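Local structure of 2-oxoglutarate dehydrogenase E3 component (2YQU) at residues R226-G240 with V243-V256. The protein probably catalyses the NAD(+)-dependent reoxidation of protein-bound dihydrolipoyl groups, as the FAD-containing E3 component of the 2-oxoglutarate dehydrogenase complex. Residues are numbered along the deposited sequence; the frame is centred on the assembly and turned at random.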
# COMPACT_ATOMS: atom_id res chain seq x y z
N ARG A 226 -12.23 27.96 0.63
CA ARG A 226 -12.69 29.03 1.50
C ARG A 226 -13.53 28.46 2.63
O ARG A 226 -14.67 28.06 2.42
CB ARG A 226 -13.51 30.04 0.72
CG ARG A 226 -12.73 30.71 -0.40
CD ARG A 226 -13.58 31.62 -1.23
NE ARG A 226 -14.09 32.72 -0.42
CZ ARG A 226 -14.99 33.60 -0.83
NH1 ARG A 226 -15.51 33.53 -2.05
NH2 ARG A 226 -15.37 34.56 -0.01
N THR A 227 -12.94 28.42 3.81
CA THR A 227 -13.63 27.97 5.01
C THR A 227 -14.24 29.16 5.74
O THR A 227 -13.96 30.32 5.40
CB THR A 227 -12.67 27.20 5.92
OG1 THR A 227 -11.57 28.04 6.30
CG2 THR A 227 -12.03 26.03 5.18
N GLY A 228 -15.07 28.88 6.75
CA GLY A 228 -15.72 29.94 7.51
C GLY A 228 -16.70 30.78 6.69
O GLY A 228 -16.92 31.95 7.00
N VAL A 229 -17.31 30.17 5.68
CA VAL A 229 -18.20 30.86 4.75
C VAL A 229 -19.56 30.17 4.75
O VAL A 229 -19.66 28.96 4.50
CB VAL A 229 -17.61 30.84 3.32
CG1 VAL A 229 -18.63 31.25 2.27
CG2 VAL A 229 -16.37 31.75 3.25
N ARG A 230 -20.61 30.93 5.02
CA ARG A 230 -21.97 30.41 4.99
C ARG A 230 -22.67 30.72 3.66
O ARG A 230 -22.95 31.87 3.35
CB ARG A 230 -22.80 30.98 6.14
CG ARG A 230 -24.18 30.35 6.23
CD ARG A 230 -24.84 30.51 7.59
NE ARG A 230 -25.31 31.87 7.81
CZ ARG A 230 -26.47 32.36 7.39
NH1 ARG A 230 -27.32 31.62 6.69
NH2 ARG A 230 -26.79 33.61 7.67
N VAL A 231 -22.96 29.67 2.90
CA VAL A 231 -23.75 29.80 1.69
C VAL A 231 -25.21 29.97 2.08
O VAL A 231 -25.73 29.22 2.91
CB VAL A 231 -23.58 28.55 0.78
CG1 VAL A 231 -24.52 28.63 -0.42
CG2 VAL A 231 -22.13 28.42 0.33
N THR A 232 -25.87 30.97 1.50
CA THR A 232 -27.25 31.30 1.82
C THR A 232 -28.22 30.93 0.70
O THR A 232 -29.42 30.83 0.93
CB THR A 232 -27.39 32.79 2.15
OG1 THR A 232 -26.77 33.58 1.13
CG2 THR A 232 -26.63 33.14 3.41
N ALA A 233 -27.70 30.76 -0.52
CA ALA A 233 -28.53 30.32 -1.64
C ALA A 233 -27.69 29.71 -2.76
O ALA A 233 -26.55 30.11 -2.97
CB ALA A 233 -29.35 31.49 -2.20
N VAL A 234 -28.26 28.73 -3.45
CA VAL A 234 -27.71 28.24 -4.70
C VAL A 234 -28.86 28.17 -5.68
O VAL A 234 -29.86 27.51 -5.42
CB VAL A 234 -27.06 26.85 -4.55
CG1 VAL A 234 -26.45 26.39 -5.88
CG2 VAL A 234 -25.99 26.89 -3.46
N VAL A 235 -28.73 28.89 -6.79
CA VAL A 235 -29.83 29.04 -7.75
C VAL A 235 -29.33 28.80 -9.17
O VAL A 235 -28.33 29.36 -9.58
CB VAL A 235 -30.45 30.46 -7.67
CG1 VAL A 235 -31.70 30.55 -8.54
CG2 VAL A 235 -30.78 30.83 -6.23
N PRO A 236 -30.02 27.95 -9.93
CA PRO A 236 -29.68 27.78 -11.35
C PRO A 236 -30.00 29.03 -12.16
O PRO A 236 -30.92 29.78 -11.83
CB PRO A 236 -30.54 26.59 -11.79
CG PRO A 236 -31.59 26.43 -10.77
CD PRO A 236 -31.13 27.08 -9.51
N GLU A 237 -29.21 29.27 -13.20
CA GLU A 237 -29.42 30.35 -14.15
C GLU A 237 -29.43 29.75 -15.56
O GLU A 237 -29.27 28.54 -15.73
CB GLU A 237 -28.34 31.41 -13.99
CG GLU A 237 -28.44 32.15 -12.66
CD GLU A 237 -27.25 33.04 -12.35
OE1 GLU A 237 -27.43 33.99 -11.56
OE2 GLU A 237 -26.15 32.80 -12.87
N ALA A 238 -29.61 30.60 -16.57
CA ALA A 238 -29.80 30.15 -17.96
C ALA A 238 -28.70 29.21 -18.46
O ALA A 238 -28.99 28.16 -19.03
CB ALA A 238 -29.94 31.36 -18.89
N LYS A 239 -27.44 29.59 -18.26
CA LYS A 239 -26.30 28.78 -18.70
C LYS A 239 -25.22 28.73 -17.61
O LYS A 239 -24.02 28.81 -17.88
CB LYS A 239 -25.74 29.32 -20.02
CG LYS A 239 -25.28 30.77 -19.97
CD LYS A 239 -24.92 31.28 -21.36
CE LYS A 239 -26.14 31.78 -22.11
NZ LYS A 239 -25.84 31.93 -23.56
N GLY A 240 -25.68 28.57 -16.38
CA GLY A 240 -24.81 28.48 -15.22
C GLY A 240 -25.61 28.42 -13.94
O GLY A 240 -26.74 27.94 -13.93
N VAL A 243 -24.14 31.29 -6.54
CA VAL A 243 -24.02 30.90 -5.15
C VAL A 243 -23.93 32.18 -4.34
O VAL A 243 -22.96 32.92 -4.47
CB VAL A 243 -22.74 30.06 -4.91
CG1 VAL A 243 -22.62 29.68 -3.42
CG2 VAL A 243 -22.72 28.82 -5.80
N GLU A 244 -24.94 32.45 -3.53
CA GLU A 244 -24.92 33.64 -2.68
C GLU A 244 -24.34 33.29 -1.31
O GLU A 244 -24.61 32.22 -0.77
CB GLU A 244 -26.34 34.19 -2.54
CG GLU A 244 -26.96 34.60 -3.86
CD GLU A 244 -28.44 34.93 -3.75
OE1 GLU A 244 -29.12 34.92 -4.79
OE2 GLU A 244 -28.94 35.19 -2.64
N LEU A 245 -23.52 34.19 -0.78
CA LEU A 245 -22.91 34.03 0.53
C LEU A 245 -23.49 35.04 1.51
O LEU A 245 -23.94 36.11 1.12
CB LEU A 245 -21.39 34.24 0.46
CG LEU A 245 -20.60 33.44 -0.57
CD1 LEU A 245 -19.13 33.78 -0.47
CD2 LEU A 245 -20.83 31.95 -0.38
N GLU A 246 -23.45 34.70 2.79
CA GLU A 246 -23.83 35.63 3.85
C GLU A 246 -22.99 36.90 3.73
O GLU A 246 -21.77 36.84 3.67
CB GLU A 246 -23.62 34.99 5.22
CG GLU A 246 -23.68 36.00 6.36
CD GLU A 246 -23.85 35.35 7.71
OE1 GLU A 246 -24.65 35.87 8.51
OE2 GLU A 246 -23.18 34.33 7.99
N GLY A 247 -23.67 38.05 3.69
CA GLY A 247 -23.03 39.34 3.55
C GLY A 247 -23.20 40.00 2.19
O GLY A 247 -22.90 41.19 2.07
N GLY A 248 -23.64 39.26 1.18
CA GLY A 248 -23.94 39.82 -0.13
C GLY A 248 -23.15 39.31 -1.33
O GLY A 248 -23.55 39.53 -2.47
N GLU A 249 -22.03 38.63 -1.09
CA GLU A 249 -21.16 38.17 -2.18
C GLU A 249 -21.86 37.10 -3.01
O GLU A 249 -22.51 36.20 -2.48
CB GLU A 249 -19.83 37.63 -1.64
CG GLU A 249 -18.83 37.27 -2.73
CD GLU A 249 -17.53 36.71 -2.19
OE1 GLU A 249 -16.73 36.20 -3.00
OE2 GLU A 249 -17.30 36.77 -0.97
N VAL A 250 -21.72 37.21 -4.33
CA VAL A 250 -22.32 36.27 -5.27
C VAL A 250 -21.23 35.69 -6.15
O VAL A 250 -20.47 36.43 -6.78
CB VAL A 250 -23.38 36.95 -6.15
CG1 VAL A 250 -24.03 35.95 -7.10
CG2 VAL A 250 -24.43 37.64 -5.29
N LEU A 251 -21.13 34.37 -6.16
CA LEU A 251 -20.23 33.66 -7.05
C LEU A 251 -21.03 33.07 -8.19
O LEU A 251 -22.19 32.70 -8.03
CB LEU A 251 -19.48 32.55 -6.29
CG LEU A 251 -18.51 33.01 -5.20
CD1 LEU A 251 -17.99 31.80 -4.44
CD2 LEU A 251 -17.36 33.81 -5.78
N GLU A 252 -20.40 33.00 -9.36
CA GLU A 252 -21.01 32.40 -10.53
C GLU A 252 -20.13 31.25 -11.01
O GLU A 252 -18.91 31.33 -10.92
CB GLU A 252 -21.16 33.45 -11.64
CG GLU A 252 -22.50 34.17 -11.61
CD GLU A 252 -22.51 35.46 -12.41
OE1 GLU A 252 -23.31 36.36 -12.06
OE2 GLU A 252 -21.73 35.58 -13.37
N ALA A 253 -20.77 30.20 -11.51
CA ALA A 253 -20.06 29.06 -12.08
C ALA A 253 -20.92 28.34 -13.12
O ALA A 253 -22.12 28.60 -13.24
CB ALA A 253 -19.64 28.11 -10.97
N ASP A 254 -20.31 27.44 -13.88
CA ASP A 254 -21.02 26.65 -14.87
C ASP A 254 -21.81 25.51 -14.24
O ASP A 254 -22.88 25.12 -14.72
CB ASP A 254 -20.04 26.07 -15.89
CG ASP A 254 -19.31 27.15 -16.65
OD1 ASP A 254 -18.17 27.49 -16.25
OD2 ASP A 254 -19.81 27.72 -17.64
N ARG A 255 -21.25 24.94 -13.18
CA ARG A 255 -21.91 23.91 -12.38
C ARG A 255 -21.63 24.19 -10.92
O ARG A 255 -20.58 24.72 -10.57
CB ARG A 255 -21.39 22.50 -12.72
CG ARG A 255 -21.37 22.15 -14.19
CD ARG A 255 -22.73 21.82 -14.79
NE ARG A 255 -22.62 21.60 -16.23
CZ ARG A 255 -23.66 21.45 -17.05
NH1 ARG A 255 -24.90 21.50 -16.59
NH2 ARG A 255 -23.45 21.25 -18.35
N VAL A 256 -22.59 23.85 -10.06
CA VAL A 256 -22.39 23.90 -8.63
C VAL A 256 -22.74 22.54 -8.06
O VAL A 256 -23.84 22.03 -8.30
CB VAL A 256 -23.24 25.00 -7.96
CG1 VAL A 256 -23.12 24.93 -6.44
CG2 VAL A 256 -22.84 26.36 -8.48
O HOH W 1 -20.04 34.16 4.63
O HOH W 2 -28.85 34.71 -0.12
O HOH W 3 -25.93 36.12 -11.02
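A classic beta bulge marks the antiparallel pairing of Val231 to Ala233 with Glu244 and Leu245, in the small three-stranded sheet of the NAD-binding domain. Two consecutive residues, Thr232 and Ala233, sit opposite the single residue Glu244: the amide of Thr232 bonds to Glu244 O at 2.9 Å, and the Ala233 N reaches the same oxygen weakly. Beyond the bulge, Glu244 N donates to Ala233 O, and at the other end Glu246 N donates to Arg230 O. A water bridges Thr232 OG1 and Glu244 OE2, while Glu244 OE1 pairs with Arg242. On the buried face, Val231 CG1 meets Val243 CG1 at 3.7 Å, and Leu245 lays CD2 against Val229 CG1 at 3.5 Å. Farther along, Val234 CG1, placed anti to the backbone N (chi1 -178°), meets Val256 CG1 tip to tip.

Two salt bridges differ in form. Arg226 grips Glu249 end-on, NH1 to OE1 and NH2 to OE2, each at 3.1 Å; the carboxylate carbon lies in the guanidinium plane and the two flat groups are only 28° apart. Replacing Arg226 with leucine would probably leave the Glu249 carboxylate without its charged mate and freer to turn. In the Arg230–Glu246 pair both bonds, NE to OE2 and NH2 to OE1 (the latter 3.2 Å), are weak, and the planes stand 79° apart. The bend at chi3 turns the Arg230 guanidinium back over Glu246, whose CB lies over one of its faces.

Val231 takes part in NAD(+) binding, though no NAD(+) is bound to this chain in the model. The valine and leucine face of the sheet packs on Leu196 of strand 192-196 and Ile171 of strand 169-173, so the three-stranded sheet rests against the parallel Rossmann sheet, one of whose edge strands, 224-226, leads into it.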